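Local coordinates for multifunctional non-homologous end joining DNA repair protein LigD (Mycobacterium tuberculosis, PDB 2IRU) that probably fills gaps with its polymerase domain, the part present here, and reseals broken DNA ends during Ku-dependent non-homologous end joining, at residues S192-A203 with V229-S237. Sequence-based numbering, arbitrary orientation.
Sequences SRGATVLAKRVA and VDWSQNSGS
Trp231 lies against Lys200 where helix 192-209 packs on the turn that follows strand 227-230 in the primase-polymerase domain of LigD. Lys200 CG sits 4.0 Å from the centroid of the Trp231 six-membered ring and only 16° off its normal, which identifies a CH-pi contact over the face; the two side chains run side by side in the same direction. With chi1 at -171° the Lys200 chain extends away from its own backbone N and crosses the indole, and a bend at chi4 brings NZ within 3.2 Å of Trp231 CZ2. Ser232 CB lies over the opposite face, toward its rim, while Thr196 CG2 meets the ring edge, 3.6 Å from CE3. Indole NE1 donates to Ser216 O, which should limit the ring's rotation.

Asn234 extends the interface toward the helix start. Its ND2 bonds Trp231 O at 3.0 Å (N-H...O 153°) and also Val138 O on strand 129-143, so the buried amide links turn and sheet while Ala199 CB touches ND2. Asp230, probably a manganese ligand, ends the strand directed away from the helix and accepts from Ser232 N in an Asx turn; this side probably contributes to substrate and DNA binding. Thr196 OG1 approaches Asn234 O at an angle unsuited to hydrogen bonding and instead donates to Ser192 O (2.9 Å), whereas a water joins Ser192 OG to Asn234 O, donating to the latter at 2.6 Å.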
ATOM      1  N   SER A 192      -2.562 -17.056   1.601  1.00 12.05           N
ATOM      2  CA  SER A 192      -3.365 -15.851   1.835  1.00 11.55           C
ATOM      3  C   SER A 192      -4.645 -16.210   2.607  1.00 11.61           C
ATOM      4  O   SER A 192      -5.017 -15.488   3.541  1.00 11.67           O
ATOM      5  CB  SER A 192      -3.682 -15.132   0.521  1.00 12.39           C
ATOM      6  OG  SER A 192      -2.499 -14.568  -0.018  1.00  9.44           O
ATOM      7  N   ARG A 193      -5.279 -17.341   2.255  1.00 11.13           N
ATOM      8  CA  ARG A 193      -6.458 -17.828   3.001  1.00 11.61           C
ATOM      9  C   ARG A 193      -6.104 -17.984   4.487  1.00 11.60           C
ATOM     10  O   ARG A 193      -6.878 -17.570   5.369  1.00 11.79           O
ATOM     11  CB  ARG A 193      -7.022 -19.126   2.386  1.00 11.16           C
ATOM     12  CG  ARG A 193      -7.739 -18.885   1.025  1.00 12.77           C
ATOM     13  CD  ARG A 193      -8.338 -20.160   0.468  1.00 14.09           C
ATOM     14  NE  ARG A 193      -7.315 -21.196   0.412  1.00 20.64           N
ATOM     15  CZ  ARG A 193      -6.725 -21.626  -0.702  1.00 22.52           C
ATOM     16  NH1 ARG A 193      -7.071 -21.146  -1.887  1.00 22.33           N
ATOM     17  NH2 ARG A 193      -5.807 -22.575  -0.620  1.00 25.11           N
ATOM     18  N   GLY A 194      -4.925 -18.539   4.762  1.00 11.06           N
ATOM     19  CA  GLY A 194      -4.441 -18.723   6.131  1.00 11.60           C
ATOM     20  C   GLY A 194      -4.177 -17.410   6.841  1.00 11.62           C
ATOM     21  O   GLY A 194      -4.580 -17.230   7.995  1.00 10.54           O
ATOM     22  N   ALA A 195      -3.478 -16.504   6.149  1.00 10.65           N
ATOM     23  CA  ALA A 195      -3.213 -15.136   6.634  1.00 11.31           C
ATOM     24  C   ALA A 195      -4.492 -14.400   6.982  1.00 11.61           C
ATOM     25  O   ALA A 195      -4.574 -13.701   8.016  1.00 12.10           O
ATOM     26  CB  ALA A 195      -2.404 -14.344   5.587  1.00 11.27           C
ATOM     27  N   THR A 196      -5.520 -14.579   6.150  1.00 11.72           N
ATOM     28  CA  THR A 196      -6.809 -13.908   6.386  1.00 11.92           C
ATOM     29  C   THR A 196      -7.492 -14.433   7.661  1.00 11.75           C
ATOM     30  O   THR A 196      -8.028 -13.652   8.474  1.00 11.76           O
ATOM     31  CB  THR A 196      -7.741 -14.034   5.181  1.00 11.85           C
ATOM     32  OG1 THR A 196      -7.098 -13.469   4.027  1.00 10.77           O
ATOM     33  CG2 THR A 196      -9.038 -13.268   5.422  1.00 12.91           C
ATOM     34  N   VAL A 197      -7.451 -15.755   7.850  1.00 10.99           N
ATOM     35  CA  VAL A 197      -7.969 -16.373   9.093  1.00 11.98           C
ATOM     36  C   VAL A 197      -7.237 -15.838  10.343  1.00 12.20           C
ATOM     37  O   VAL A 197      -7.888 -15.411  11.313  1.00 11.88           O
ATOM     38  CB  VAL A 197      -7.993 -17.910   8.981  1.00 12.38           C
ATOM     39  CG1 VAL A 197      -8.106 -18.584  10.356  1.00 11.89           C
ATOM     40  CG2 VAL A 197      -9.133 -18.338   8.040  1.00 12.25           C
ATOM     41  N   LEU A 198      -5.902 -15.745  10.264  1.00 12.29           N
ATOM     42  CA  LEU A 198      -5.079 -15.222  11.364  1.00 13.48           C
ATOM     43  C   LEU A 198      -5.387 -13.756  11.710  1.00 13.11           C
ATOM     44  O   LEU A 198      -5.614 -13.408  12.893  1.00 12.33           O
ATOM     45  CB  LEU A 198      -3.588 -15.391  11.058  1.00 13.77           C
ATOM     46  CG  LEU A 198      -2.577 -14.806  12.065  1.00 14.96           C
ATOM     47  CD1 LEU A 198      -2.764 -15.356  13.516  1.00 13.94           C
ATOM     48  CD2 LEU A 198      -1.158 -15.102  11.587  1.00 15.25           C
ATOM     49  N   ALA A 199      -5.394 -12.909  10.682  1.00 12.06           N
ATOM     50  CA  ALA A 199      -5.778 -11.501  10.832  1.00 11.90           C
ATOM     51  C   ALA A 199      -7.208 -11.316  11.402  1.00 11.56           C
ATOM     52  O   ALA A 199      -7.428 -10.496  12.318  1.00 12.01           O
ATOM     53  CB  ALA A 199      -5.598 -10.750   9.518  1.00 11.31           C
ATOM     54  N   LYS A 200      -8.159 -12.100  10.891  1.00 10.48           N
ATOM     55  CA  LYS A 200      -9.527 -12.108  11.425  1.00 11.66           C
ATOM     56  C   LYS A 200      -9.554 -12.451  12.911  1.00 11.84           C
ATOM     57  O   LYS A 200     -10.290 -11.797  13.672  1.00 11.53           O
ATOM     58  CB  LYS A 200     -10.393 -13.115  10.672  1.00 12.15           C
ATOM     59  CG  LYS A 200     -11.881 -13.083  10.979  1.00 14.01           C
ATOM     60  CD  LYS A 200     -12.554 -14.264  10.319  1.00 17.82           C
ATOM     61  CE  LYS A 200     -14.065 -14.223  10.451  1.00 21.90           C
ATOM     62  NZ  LYS A 200     -14.703 -13.450   9.347  1.00 26.06           N
ATOM     63  N   ARG A 201      -8.799 -13.485  13.317  1.00 11.87           N
ATOM     64  CA  ARG A 201      -8.701 -13.884  14.734  1.00 13.52           C
ATOM     65  C   ARG A 201      -8.208 -12.722  15.616  1.00 12.75           C
ATOM     66  O   ARG A 201      -8.770 -12.479  16.705  1.00 13.08           O
ATOM     67  CB  ARG A 201      -7.807 -15.133  14.924  1.00 14.14           C
ATOM     68  CG  ARG A 201      -7.871 -15.725  16.337  1.00 16.92           C
ATOM     69  CD  ARG A 201      -7.232 -17.121  16.514  1.00 18.12           C
ATOM     70  NE  ARG A 201      -7.505 -18.055  15.416  1.00 25.43           N
ATOM     71  CZ  ARG A 201      -6.589 -18.458  14.537  1.00 26.73           C
ATOM     72  NH1 ARG A 201      -5.334 -18.017  14.625  1.00 26.46           N
ATOM     73  NH2 ARG A 201      -6.927 -19.312  13.575  1.00 28.81           N
ATOM     74  N   VAL A 202      -7.174 -12.026  15.137  1.00 12.41           N
ATOM     75  CA  VAL A 202      -6.624 -10.848  15.832  1.00 11.96           C
ATOM     76  C   VAL A 202      -7.708  -9.755  16.006  1.00 11.95           C
ATOM     77  O   VAL A 202      -7.932  -9.245  17.129  1.00 10.70           O
ATOM     78  CB  VAL A 202      -5.356 -10.296  15.096  1.00 12.88           C
ATOM     79  CG1 VAL A 202      -4.911  -8.963  15.692  1.00 12.50           C
ATOM     80  CG2 VAL A 202      -4.238 -11.309  15.204  1.00 12.92           C
ATOM     81  N   ALA A 203      -8.372  -9.413  14.902  1.00 10.91           N
ATOM     82  CA  ALA A 203      -9.448  -8.393  14.904  1.00 11.40           C
ATOM     83  C   ALA A 203     -10.598  -8.749  15.846  1.00 11.15           C
ATOM     84  O   ALA A 203     -11.047  -7.916  16.648  1.00 11.01           O
ATOM     85  CB  ALA A 203      -9.986  -8.209  13.506  1.00 11.61           C
ATOM     86  N   VAL A 229     -11.419  -2.556  12.375  1.00 11.40           N
ATOM     87  CA  VAL A 229     -10.147  -3.241  12.171  1.00 11.28           C
ATOM     88  C   VAL A 229     -10.345  -4.239  11.037  1.00 11.78           C
ATOM     89  O   VAL A 229     -10.769  -5.368  11.260  1.00 11.39           O
ATOM     90  CB  VAL A 229      -9.657  -3.935  13.449  1.00 11.51           C
ATOM     91  CG1 VAL A 229      -8.342  -4.640  13.231  1.00 13.23           C
ATOM     92  CG2 VAL A 229      -9.490  -2.905  14.537  1.00 10.67           C
ATOM     93  N   ASP A 230     -10.053  -3.776   9.835  1.00 10.90           N
ATOM     94  CA  ASP A 230     -10.341  -4.545   8.639  1.00  9.88           C
ATOM     95  C   ASP A 230      -9.181  -5.513   8.354  1.00  9.55           C
ATOM     96  O   ASP A 230      -8.038  -5.092   8.045  1.00 10.38           O
ATOM     97  CB  ASP A 230     -10.569  -3.586   7.444  1.00 10.08           C
ATOM     98  CG  ASP A 230     -11.089  -4.305   6.184  1.00 12.71           C
ATOM     99  OD1 ASP A 230     -11.329  -5.518   6.221  1.00 14.35           O
ATOM    100  OD2 ASP A 230     -11.234  -3.643   5.133  1.00 19.59           O
ATOM    101  N   TRP A 231      -9.513  -6.804   8.478  1.00 10.09           N
ATOM    102  CA  TRP A 231      -8.609  -7.929   8.243  1.00 10.65           C
ATOM    103  C   TRP A 231      -8.763  -8.476   6.826  1.00 11.21           C
ATOM    104  O   TRP A 231      -7.989  -9.373   6.431  1.00 11.39           O
ATOM    105  CB  TRP A 231      -8.955  -9.067   9.225  1.00 11.09           C
ATOM    106  CG  TRP A 231     -10.450  -9.274   9.318  1.00 12.04           C
ATOM    107  CD1 TRP A 231     -11.311  -8.711  10.238  1.00 12.64           C
ATOM    108  CD2 TRP A 231     -11.266 -10.077   8.449  1.00 12.71           C
ATOM    109  NE1 TRP A 231     -12.605  -9.131   9.990  1.00 11.84           N
ATOM    110  CE2 TRP A 231     -12.603  -9.952   8.890  1.00 13.57           C
ATOM    111  CE3 TRP A 231     -11.000 -10.881   7.330  1.00 12.57           C
ATOM    112  CZ2 TRP A 231     -13.661 -10.622   8.266  1.00 13.58           C
ATOM    113  CZ3 TRP A 231     -12.063 -11.536   6.699  1.00 13.77           C
ATOM    114  CH2 TRP A 231     -13.371 -11.395   7.161  1.00 14.41           C
ATOM    115  N   SER A 232      -9.739  -7.950   6.071  1.00 10.88           N
ATOM    116  CA  SER A 232     -10.182  -8.575   4.802  1.00 11.53           C
ATOM    117  C   SER A 232      -9.192  -8.395   3.641  1.00 10.49           C
ATOM    118  O   SER A 232      -9.257  -9.114   2.613  1.00 11.60           O
ATOM    119  CB  SER A 232     -11.562  -8.048   4.370  1.00 11.70           C
ATOM    120  OG  SER A 232     -11.486  -6.701   3.963  1.00 14.30           O
ATOM    121  N   GLN A 233      -8.316  -7.398   3.760  1.00 10.24           N
ATOM    122  CA  GLN A 233      -7.309  -7.144   2.701  1.00 11.39           C
ATOM    123  C   GLN A 233      -6.172  -8.180   2.606  1.00 10.89           C
ATOM    124  O   GLN A 233      -5.323  -8.135   1.693  1.00 12.56           O
ATOM    125  CB  GLN A 233      -6.797  -5.707   2.763  1.00 11.93           C
ATOM    126  CG  GLN A 233      -7.950  -4.760   2.552  1.00 13.29           C
ATOM    127  CD  GLN A 233      -7.608  -3.346   2.820  1.00 18.20           C
ATOM    128  OE1 GLN A 233      -6.580  -2.841   2.359  1.00 24.75           O
ATOM    129  NE2 GLN A 233      -8.482  -2.670   3.569  1.00 21.07           N
ATOM    130  N   ASN A 234      -6.181  -9.138   3.522  1.00 10.83           N
ATOM    131  CA  ASN A 234      -5.269 -10.276   3.441  1.00 11.26           C
ATOM    132  C   ASN A 234      -5.747 -11.316   2.432  1.00 11.63           C
ATOM    133  O   ASN A 234      -5.003 -12.246   2.113  1.00 12.31           O
ATOM    134  CB  ASN A 234      -5.017 -10.867   4.833  1.00 10.70           C
ATOM    135  CG  ASN A 234      -4.313  -9.863   5.748  1.00 11.71           C
ATOM    136  OD1 ASN A 234      -3.142  -9.579   5.565  1.00 13.92           O
ATOM    137  ND2 ASN A 234      -5.051  -9.293   6.718  1.00 12.42           N
ATOM    138  N   SER A 235      -6.982 -11.181   1.942  1.00 11.28           N
ATOM    139  CA  SER A 235      -7.423 -12.078   0.859  1.00 13.18           C
ATOM    140  C   SER A 235      -6.495 -11.941  -0.356  1.00 12.76           C
ATOM    141  O   SER A 235      -6.083 -10.829  -0.730  1.00 12.87           O
ATOM    142  CB  SER A 235      -8.873 -11.800   0.458  1.00 14.32           C
ATOM    143  OG  SER A 235      -9.769 -12.244   1.477  1.00 19.73           O
ATOM    144  N   GLY A 236      -6.167 -13.082  -0.970  1.00 12.24           N
ATOM    145  CA  GLY A 236      -5.261 -13.063  -2.111  1.00 12.09           C
ATOM    146  C   GLY A 236      -5.755 -12.251  -3.292  1.00 11.63           C
ATOM    147  O   GLY A 236      -4.942 -11.811  -4.136  1.00 12.32           O
ATOM    148  N   SER A 237      -7.078 -12.074  -3.379  1.00 10.89           N
ATOM    149  CA  SER A 237      -7.674 -11.327  -4.494  1.00 11.79           C
ATOM    150  C   SER A 237      -7.807  -9.834  -4.208  1.00 11.96           C
ATOM    151  O   SER A 237      -8.271  -9.090  -5.070  1.00 13.79           O
ATOM    152  CB  SER A 237      -9.051 -11.867  -4.848  1.00 12.89           C
ATOM    153  OG  SER A 237      -9.920 -11.655  -3.763  1.00 15.47           O
TER
HETATM  154  O   HOH W   1      -2.425 -12.338   1.743  1.00 13.99           O